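Local atomic coordinates of fibrinogen-binding protein (Staphylococcus aureus subsp. aureus, PDB entry 3T49), a protein that probably blocks complement activation by binding the C3b-containing convertase, as a secreted virulence factor of the staphylococcal complement inhibitor family. Residues A[22-34]-A[61-73]. Numbering follows the deposited sequence.
Sequences AAGSLNPYYKRTI and EKIYKEIDEIINR. With SO4 (sulfate ion), chain F; SO4 (sulfate ion), chain G.
Tyr-30 turns its CG away from its own carbonyl carbon (chi1 -64°), which lays the ring among Ile-63, Glu-66, Ile-67 and Ile-70 as a knob in a hole, while Ile-63 sends CG1 opposite its backbone N (chi1 -162°) and pushes CD1 into the answering hole of Tyr-29, Tyr-30, Thr-33 and Ile-34. Ile-63 CD1 lies 3.6 Å from Tyr-30 CD1; the slim CG1-CD1 arm of a beta-branched isoleucine suits the space beside both tyrosine rings, while CG2 turns to Ile-34 CG1. Tyr-29 CD2 lies over the centre of one face of the broad, flat Tyr-30 ring and Leu-26 CD1 over the opposite face, nearer its rim; Ile-70 CD1 comes within 3.5 Å of Tyr-30 CZ. Deeper, the unbranched ends of Ile-34 and Ile-67 meet, CD1 to CD1 3.7 Å, and Tyr-19 of helix 16-22 touches both. Leu-26, in the loop, has a forked end that gives CD2 to Ile-70 CG2 (3.8 Å) and CD1 to Ile-67. At the polar border, one water joins Tyr-29 OH to Lys-62 NZ and Glu-66 OE1, and the Lys-62 NZ to Glu-66 OE2 salt bridge (2.9 Å) holds that carboxylate. Asn-27 OD1 caps Tyr-29 N. Segments 28-34 and 61-72 run nearly antiparallel (154°), with the knobs-into-holes interlock of a compact helical bundle.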
loop_
_atom_site.group_PDB
_atom_site.type_symbol
_atom_site.label_atom_id
_atom_site.label_comp_id
_atom_site.label_asym_id
_atom_site.label_seq_id
_atom_site.Cartn_x
_atom_site.Cartn_y
_atom_site.Cartn_z
ATOM N N ALA A 22 6.489 -7.846 7.157
ATOM C CA ALA A 22 7.022 -7.063 8.250
ATOM C C ALA A 22 5.933 -6.690 9.256
ATOM O O ALA A 22 6.163 -6.675 10.459
ATOM C CB ALA A 22 7.684 -5.780 7.699
ATOM N N ALA A 23 4.748 -6.414 8.738
ATOM C CA ALA A 23 3.606 -6.024 9.548
ATOM C C ALA A 23 3.140 -7.149 10.447
ATOM O O ALA A 23 2.387 -6.887 11.376
ATOM C CB ALA A 23 2.483 -5.535 8.675
ATOM N N GLY A 24 3.588 -8.373 10.206
ATOM C CA GLY A 24 3.245 -9.471 11.095
ATOM C C GLY A 24 3.807 -9.260 12.487
ATOM O O GLY A 24 3.321 -9.877 13.450
ATOM N N SER A 25 4.813 -8.394 12.626
ATOM C CA SER A 25 5.350 -8.041 13.941
ATOM C C SER A 25 4.502 -7.020 14.703
ATOM O O SER A 25 4.795 -6.756 15.882
ATOM C CB SER A 25 6.774 -7.470 13.787
ATOM O OG SER A 25 7.688 -8.459 13.340
ATOM N N LEU A 26 3.469 -6.454 14.082
ATOM C CA LEU A 26 2.678 -5.356 14.622
ATOM C C LEU A 26 1.215 -5.723 14.757
ATOM O O LEU A 26 0.797 -6.813 14.340
ATOM C CB LEU A 26 2.760 -4.147 13.670
ATOM C CG LEU A 26 4.182 -3.710 13.274
ATOM C CD1 LEU A 26 4.143 -2.581 12.266
ATOM C CD2 LEU A 26 4.961 -3.299 14.478
ATOM N N ASN A 27 0.417 -4.780 15.274
ATOM C CA ASN A 27 -1.040 -4.954 15.415
ATOM C C ASN A 27 -1.626 -5.343 14.076
ATOM O O ASN A 27 -1.195 -4.831 13.052
ATOM C CB ASN A 27 -1.687 -3.631 15.875
ATOM C CG ASN A 27 -3.210 -3.731 16.116
ATOM O OD1 ASN A 27 -4.045 -3.661 15.192
ATOM N ND2 ASN A 27 -3.576 -3.839 17.393
ATOM N N PRO A 28 -2.657 -6.206 14.063
ATOM C CA PRO A 28 -3.300 -6.596 12.793
ATOM C C PRO A 28 -3.771 -5.458 11.890
ATOM O O PRO A 28 -3.931 -5.677 10.687
ATOM C CB PRO A 28 -4.490 -7.427 13.266
ATOM C CG PRO A 28 -4.065 -8.004 14.552
ATOM C CD PRO A 28 -3.227 -6.940 15.211
ATOM N N TYR A 29 -3.986 -4.258 12.421
ATOM C CA TYR A 29 -4.347 -3.105 11.615
ATOM C C TYR A 29 -3.426 -2.949 10.411
ATOM O O TYR A 29 -3.893 -2.622 9.320
ATOM C CB TYR A 29 -4.320 -1.818 12.475
ATOM C CG TYR A 29 -4.419 -0.566 11.651
ATOM C CD1 TYR A 29 -5.647 -0.072 11.242
ATOM C CD2 TYR A 29 -3.267 0.130 11.273
ATOM C CE1 TYR A 29 -5.736 1.054 10.466
ATOM C CE2 TYR A 29 -3.344 1.241 10.486
ATOM C CZ TYR A 29 -4.584 1.720 10.092
ATOM O OH TYR A 29 -4.675 2.844 9.297
ATOM N N TYR A 30 -2.116 -3.111 10.617
ATOM C CA TYR A 30 -1.181 -2.748 9.577
ATOM C C TYR A 30 -1.332 -3.647 8.353
ATOM O O TYR A 30 -1.497 -3.162 7.232
ATOM C CB TYR A 30 0.266 -2.686 10.140
ATOM C CG TYR A 30 0.340 -1.594 11.166
ATOM C CD1 TYR A 30 0.466 -0.262 10.767
ATOM C CD2 TYR A 30 0.187 -1.877 12.509
ATOM C CE1 TYR A 30 0.459 0.745 11.705
ATOM C CE2 TYR A 30 0.183 -0.852 13.470
ATOM C CZ TYR A 30 0.313 0.431 13.029
ATOM O OH TYR A 30 0.282 1.455 13.955
ATOM N N LYS A 31 -1.321 -4.947 8.564
ATOM C CA LYS A 31 -1.504 -5.862 7.442
ATOM C C LYS A 31 -2.865 -5.699 6.775
ATOM O O LYS A 31 -2.967 -5.731 5.548
ATOM C CB LYS A 31 -1.288 -7.295 7.892
ATOM C CG LYS A 31 -1.232 -8.251 6.695
ATOM C CD LYS A 31 -0.867 -9.660 7.105
ATOM C CE LYS A 31 -1.207 -10.623 5.972
ATOM N NZ LYS A 31 -2.696 -10.928 5.946
ATOM N N ARG A 32 -3.925 -5.522 7.546
ATOM C CA ARG A 32 -5.224 -5.407 6.895
ATOM C C ARG A 32 -5.362 -4.114 6.104
ATOM O O ARG A 32 -6.040 -4.108 5.081
ATOM C CB ARG A 32 -6.410 -5.679 7.836
ATOM C CG ARG A 32 -6.717 -4.604 8.827
ATOM C CD ARG A 32 -8.147 -4.764 9.448
ATOM N NE ARG A 32 -8.258 -3.832 10.570
ATOM C CZ ARG A 32 -7.911 -4.111 11.820
ATOM N NH1 ARG A 32 -7.458 -5.292 12.172
ATOM N NH2 ARG A 32 -8.019 -3.159 12.732
ATOM N N THR A 33 -4.656 -3.051 6.504
ATOM C CA THR A 33 -4.643 -1.825 5.725
ATOM C C THR A 33 -3.866 -2.021 4.407
ATOM O O THR A 33 -4.296 -1.570 3.335
ATOM C CB THR A 33 -4.105 -0.650 6.570
ATOM O OG1 THR A 33 -4.937 -0.507 7.726
ATOM C CG2 THR A 33 -4.138 0.634 5.767
ATOM N N ILE A 34 -2.754 -2.730 4.489
ATOM C CA ILE A 34 -2.041 -3.072 3.274
ATOM C C ILE A 34 -2.922 -3.907 2.327
ATOM O O ILE A 34 -3.028 -3.615 1.141
ATOM C CB ILE A 34 -0.750 -3.799 3.581
ATOM C CG1 ILE A 34 0.234 -2.877 4.312
ATOM C CG2 ILE A 34 -0.135 -4.308 2.278
ATOM C CD1 ILE A 34 1.365 -3.615 4.980
ATOM N N GLU A 61 1.604 4.797 0.553
ATOM C CA GLU A 61 2.699 5.611 1.067
ATOM C C GLU A 61 2.518 5.858 2.561
ATOM O O GLU A 61 3.489 5.781 3.339
ATOM C CB GLU A 61 2.788 6.956 0.307
ATOM C CG GLU A 61 3.261 6.777 -1.116
ATOM C CD GLU A 61 3.199 8.049 -1.925
ATOM O OE1 GLU A 61 2.502 8.986 -1.484
ATOM O OE2 GLU A 61 3.814 8.077 -3.018
ATOM N N LYS A 62 1.300 6.138 2.987
ATOM C CA LYS A 62 1.025 6.448 4.387
ATOM C C LYS A 62 1.313 5.214 5.270
ATOM O O LYS A 62 1.981 5.331 6.313
ATOM C CB LYS A 62 -0.425 6.896 4.570
ATOM C CG LYS A 62 -0.818 7.254 6.008
ATOM C CD LYS A 62 -2.293 7.712 6.049
ATOM C CE LYS A 62 -2.731 8.148 7.442
ATOM N NZ LYS A 62 -3.047 6.974 8.299
ATOM N N ILE A 63 0.784 4.043 4.903
ATOM C CA ILE A 63 0.947 2.857 5.752
ATOM C C ILE A 63 2.409 2.375 5.753
ATOM O O ILE A 63 2.915 1.932 6.790
ATOM C CB ILE A 63 -0.070 1.727 5.385
ATOM C CG1 ILE A 63 -0.219 0.696 6.523
ATOM C CG2 ILE A 63 0.313 1.025 4.069
ATOM C CD1 ILE A 63 -0.871 1.245 7.776
ATOM N N TYR A 64 3.125 2.485 4.638
ATOM C CA TYR A 64 4.528 2.105 4.614
ATOM C C TYR A 64 5.328 3.014 5.536
ATOM O O TYR A 64 6.221 2.551 6.240
ATOM C CB TYR A 64 5.100 2.194 3.193
ATOM C CG TYR A 64 4.539 1.215 2.187
ATOM C CD1 TYR A 64 3.729 0.142 2.548
ATOM C CD2 TYR A 64 4.843 1.371 0.847
ATOM C CE1 TYR A 64 3.239 -0.733 1.591
ATOM C CE2 TYR A 64 4.369 0.499 -0.107
ATOM C CZ TYR A 64 3.560 -0.547 0.261
ATOM O OH TYR A 64 3.072 -1.421 -0.698
ATOM N N LYS A 65 5.068 4.322 5.521
ATOM C CA LYS A 65 5.767 5.273 6.399
ATOM C C LYS A 65 5.465 4.950 7.854
ATOM O O LYS A 65 6.386 4.993 8.694
ATOM C CB LYS A 65 5.360 6.705 6.055
ATOM C CG LYS A 65 6.157 7.729 6.856
ATOM C CD LYS A 65 5.883 9.148 6.339
ATOM C CE LYS A 65 6.871 10.139 6.984
ATOM N NZ LYS A 65 6.629 11.552 6.602
ATOM N N GLU A 66 4.207 4.660 8.180
ATOM C CA GLU A 66 3.830 4.305 9.555
ATOM C C GLU A 66 4.586 3.067 10.031
ATOM O O GLU A 66 5.100 3.034 11.166
ATOM C CB GLU A 66 2.320 4.112 9.706
ATOM C CG GLU A 66 1.599 5.433 9.691
ATOM C CD GLU A 66 0.128 5.366 9.414
ATOM O OE1 GLU A 66 -0.353 4.359 8.888
ATOM O OE2 GLU A 66 -0.559 6.389 9.659
ATOM N N ILE A 67 4.664 2.058 9.180
ATOM C CA ILE A 67 5.340 0.822 9.532
ATOM C C ILE A 67 6.825 1.076 9.697
ATOM O O ILE A 67 7.423 0.633 10.700
ATOM C CB ILE A 67 5.055 -0.257 8.487
ATOM C CG1 ILE A 67 3.591 -0.707 8.594
ATOM C CG2 ILE A 67 5.996 -1.427 8.667
ATOM C CD1 ILE A 67 3.137 -1.534 7.401
ATOM N N ASP A 68 7.442 1.800 8.780
ATOM C CA ASP A 68 8.846 2.142 8.901
ATOM C C ASP A 68 9.122 2.893 10.216
ATOM O O ASP A 68 10.100 2.603 10.917
ATOM C CB ASP A 68 9.318 3.033 7.745
ATOM C CG ASP A 68 9.480 2.301 6.439
ATOM O OD1 ASP A 68 9.524 1.074 6.431
ATOM O OD2 ASP A 68 9.635 3.004 5.384
ATOM N N GLU A 69 8.277 3.842 10.567
ATOM C CA GLU A 69 8.528 4.650 11.750
ATOM C C GLU A 69 8.371 3.839 13.020
ATOM O O GLU A 69 9.175 4.019 13.944
ATOM C CB GLU A 69 7.687 5.921 11.713
ATOM C CG GLU A 69 8.240 6.896 10.649
ATOM C CD GLU A 69 7.609 8.257 10.635
ATOM O OE1 GLU A 69 6.578 8.435 11.292
ATOM O OE2 GLU A 69 8.178 9.128 9.941
ATOM N N ILE A 70 7.447 2.894 13.080
ATOM C CA ILE A 70 7.344 2.065 14.288
ATOM C C ILE A 70 8.571 1.163 14.392
ATOM O O ILE A 70 9.185 1.014 15.474
ATOM C CB ILE A 70 6.089 1.202 14.285
ATOM C CG1 ILE A 70 4.842 2.061 14.463
ATOM C CG2 ILE A 70 6.116 0.182 15.435
ATOM C CD1 ILE A 70 3.548 1.299 14.131
ATOM N N ILE A 71 8.942 0.532 13.286
ATOM C CA ILE A 71 10.010 -0.467 13.301
ATOM C C ILE A 71 11.384 0.194 13.507
ATOM O O ILE A 71 12.271 -0.396 14.145
ATOM C CB ILE A 71 9.885 -1.342 12.040
ATOM C CG1 ILE A 71 8.670 -2.267 12.218
ATOM C CG2 ILE A 71 11.173 -2.137 11.760
ATOM C CD1 ILE A 71 8.337 -3.111 11.031
ATOM N N ASN A 72 11.572 1.415 13.024
ATOM C CA ASN A 72 12.872 2.077 13.113
ATOM C C ASN A 72 13.109 2.864 14.415
ATOM O O ASN A 72 14.259 3.142 14.742
ATOM C CB ASN A 72 13.051 3.017 11.932
ATOM C CG ASN A 72 13.125 2.279 10.592
ATOM O OD1 ASN A 72 13.434 1.079 10.517
ATOM N ND2 ASN A 72 12.816 2.993 9.522
ATOM N N ARG A 73 12.051 3.220 15.142
ATOM C CA ARG A 73 12.155 4.198 16.242
ATOM C C ARG A 73 11.902 3.603 17.632
ATOM O O ARG A 73 11.790 2.386 17.814
ATOM C CB ARG A 73 11.165 5.355 16.012
ATOM C CG ARG A 73 11.407 6.175 14.744
ATOM C CD ARG A 73 10.273 7.165 14.475
ATOM N NE ARG A 73 10.797 8.210 13.599
ATOM C CZ ARG A 73 10.137 9.275 13.158
ATOM N NH1 ARG A 73 8.867 9.458 13.444
ATOM N NH2 ARG A 73 10.758 10.141 12.383
ATOM O OXT ARG A 73 11.803 4.330 18.620
HETATM S S SO4 F . -9.790 -0.434 10.537
HETATM O O1 SO4 F . -9.275 -1.401 9.569
HETATM O O2 SO4 F . -11.247 -0.515 10.554
HETATM O O3 SO4 F . -9.254 -0.728 11.858
HETATM O O4 SO4 F . -9.384 0.908 10.137
HETATM S S SO4 G . -2.124 -13.429 8.663
HETATM O O1 SO4 G . -1.751 -13.488 7.253
HETATM O O2 SO4 G . -2.799 -14.668 9.036
HETATM O O3 SO4 G . -0.944 -13.260 9.505
HETATM O O4 SO4 G . -3.027 -12.304 8.864
HETATM O O HOH W 1 -2.851 4.252 7.659
#